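Long-range contact in arylalkylamine N-Acetyltransferase 2 (Aedes aegypti, PDB 4FD5), which probably transfers acyl groups from acyl-CoA to arylalkylamines, converting dopamine to N-acetyldopamine and serotonin to its N-acyl derivatives: residues D128-I133 with V166-A171. Numbering follows the deposited sequence.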
loop_
_atom_site.group_PDB
_atom_site.type_symbol
_atom_site.label_atom_id
_atom_site.label_comp_id
_atom_site.label_asym_id
_atom_site.label_seq_id
_atom_site.Cartn_x
_atom_site.Cartn_y
_atom_site.Cartn_z
ATOM N N ASP A 128 4.015 19.653 4.049
ATOM C CA ASP A 128 3.329 19.883 2.780
ATOM C C ASP A 128 3.354 18.649 1.888
ATOM O O ASP A 128 2.755 18.632 0.811
ATOM C CB ASP A 128 3.936 21.080 2.035
ATOM C CG ASP A 128 5.443 21.008 1.937
ATOM O OD1 ASP A 128 5.995 19.886 1.923
ATOM O OD2 ASP A 128 6.086 22.080 1.870
ATOM N N LYS A 129 4.055 17.615 2.340
ATOM C CA LYS A 129 4.131 16.372 1.585
ATOM C C LYS A 129 4.393 15.213 2.537
ATOM O O LYS A 129 4.993 15.387 3.601
ATOM C CB LYS A 129 5.193 16.445 0.474
ATOM C CG LYS A 129 6.636 16.386 0.951
ATOM C CD LYS A 129 7.618 16.495 -0.222
ATOM C CE LYS A 129 9.057 16.239 0.229
ATOM N NZ LYS A 129 10.089 16.516 -0.827
ATOM N N ILE A 130 3.898 14.039 2.157
ATOM C CA ILE A 130 4.030 12.836 2.980
ATOM C C ILE A 130 4.421 11.661 2.104
ATOM O O ILE A 130 3.937 11.519 0.984
ATOM C CB ILE A 130 2.714 12.524 3.719
ATOM C CG1 ILE A 130 2.488 13.555 4.833
ATOM C CG2 ILE A 130 2.735 11.100 4.314
ATOM C CD1 ILE A 130 1.171 13.385 5.589
ATOM N N PHE A 131 5.285 10.802 2.638
ATOM C CA PHE A 131 5.779 9.635 1.915
ATOM C C PHE A 131 4.883 8.444 2.258
ATOM O O PHE A 131 4.848 8.012 3.414
ATOM C CB PHE A 131 7.220 9.384 2.362
ATOM C CG PHE A 131 7.963 8.352 1.550
ATOM C CD1 PHE A 131 7.782 6.999 1.786
ATOM C CD2 PHE A 131 8.905 8.744 0.610
ATOM C CE1 PHE A 131 8.497 6.036 1.053
ATOM C CE2 PHE A 131 9.634 7.797 -0.125
ATOM C CZ PHE A 131 9.434 6.439 0.097
ATOM N N GLU A 132 4.163 7.922 1.258
ATOM C CA GLU A 132 3.165 6.877 1.499
ATOM C C GLU A 132 3.589 5.493 1.005
ATOM O O GLU A 132 3.849 5.298 -0.189
ATOM C CB GLU A 132 1.808 7.266 0.875
ATOM C CG GLU A 132 0.675 6.322 1.276
ATOM C CD GLU A 132 -0.644 6.642 0.587
ATOM O OE1 GLU A 132 -0.641 7.262 -0.511
ATOM O OE2 GLU A 132 -1.694 6.246 1.148
ATOM N N ILE A 133 3.633 4.524 1.920
ATOM C CA ILE A 133 3.906 3.140 1.550
ATOM C C ILE A 133 2.573 2.551 1.106
ATOM O O ILE A 133 1.629 2.470 1.893
ATOM C CB ILE A 133 4.458 2.328 2.739
ATOM C CG1 ILE A 133 5.750 2.930 3.268
ATOM C CG2 ILE A 133 4.715 0.871 2.336
ATOM C CD1 ILE A 133 6.015 2.581 4.732
ATOM N N VAL A 166 7.618 12.832 7.233
ATOM C CA VAL A 166 6.532 11.956 7.670
ATOM C C VAL A 166 6.264 10.845 6.662
ATOM O O VAL A 166 6.185 11.087 5.452
ATOM C CB VAL A 166 5.248 12.744 7.934
ATOM C CG1 VAL A 166 4.086 11.796 8.252
ATOM C CG2 VAL A 166 5.459 13.733 9.081
ATOM N N MET A 167 6.112 9.627 7.170
ATOM C CA MET A 167 5.686 8.504 6.343
ATOM C C MET A 167 4.331 8.002 6.816
ATOM O O MET A 167 3.997 8.125 7.993
ATOM C CB MET A 167 6.686 7.353 6.428
ATOM C CG MET A 167 8.128 7.695 6.051
ATOM S SD MET A 167 9.227 6.287 6.261
ATOM C CE MET A 167 8.933 5.365 4.749
ATOM N N LYS A 168 3.579 7.407 5.894
ATOM C CA LYS A 168 2.199 7.001 6.167
ATOM C C LYS A 168 1.928 5.704 5.441
ATOM O O LYS A 168 2.458 5.489 4.357
ATOM C CB LYS A 168 1.250 8.096 5.650
ATOM C CG LYS A 168 -0.240 7.750 5.617
ATOM C CD LYS A 168 -1.020 8.889 4.946
ATOM C CE LYS A 168 -2.536 8.692 5.034
ATOM N NZ LYS A 168 -3.037 7.727 4.023
ATOM N N THR A 169 1.111 4.828 6.023
ATOM C CA THR A 169 0.639 3.668 5.276
ATOM C C THR A 169 -0.791 3.324 5.694
ATOM O O THR A 169 -1.134 3.411 6.875
ATOM C CB THR A 169 1.584 2.446 5.434
ATOM O OG1 THR A 169 1.234 1.425 4.493
ATOM C CG2 THR A 169 1.497 1.867 6.841
ATOM N N ASP A 170 -1.621 2.948 4.725
ATOM C CA ASP A 170 -2.976 2.509 5.019
ATOM C C ASP A 170 -2.945 0.985 4.936
ATOM O O ASP A 170 -3.139 0.396 3.871
ATOM C CB ASP A 170 -3.980 3.128 4.030
ATOM C CG ASP A 170 -3.976 4.664 4.060
ATOM O OD1 ASP A 170 -3.299 5.261 4.935
ATOM O OD2 ASP A 170 -4.634 5.278 3.191
ATOM N N ALA A 171 -2.671 0.367 6.080
ATOM C CA ALA A 171 -2.328 -1.027 6.167
ATOM C C ALA A 171 -3.583 -1.844 6.368
ATOM O O ALA A 171 -4.230 -1.753 7.408
ATOM C CB ALA A 171 -1.369 -1.249 7.312
HETATM O O HOH W 1 7.417 15.308 5.009
HETATM O O HOH W 2 -1.064 3.222 1.950
#
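Phe131 and Lys168 meet through their backbones, where strand 129-138 runs parallel to strand 166-171 in the central sheet of the GNAT fold. Helix 147-161 makes the crossover of this beta-alpha-beta unit. In GNAT enzymes these two strands splay apart farther along, and acyl-CoA usually binds in that gap. Phe131 N donates to Val166 O at 3.0 Å, almost straight at 174°. Lys168 N returns a bond to Phe131 O, and Ile133 N donates to Lys168 O. On one face, Phe131 and Met167 lie side by side. The bend at chi3 of Met167 (81°) places its methyl CE 3.6 Å from Phe131 CD1. Ile133 CD1 lies 4.0 Å from Met167 CE. Helix 147-161 covers this face, with Ala159 on Phe131 and Ile152 on Ile133.

The other face is part apolar, part charged. Ile130 CG2 sits 3.6 Å from Lys168 CB, and Leu121 touches both residues. Lys168 NZ binds Asp170 OD1 on its syn side at 2.6 Å and forms a longer salt bridge to Glu132 OE2 at 3.5 Å. Asn116 OD1 accepts from Lys168 NZ, and its ND2 donates to Asp170 OD2, while Arg134 pairs with Glu132 OE1. A water takes the Asp170 N-H and donates to Glu132 OE2 and Ile133 O. Ile133 O also accepts a hydrogen bond from Thr169 OG1 at 2.8 Å, the donor tilted 33° from the carbonyl plane.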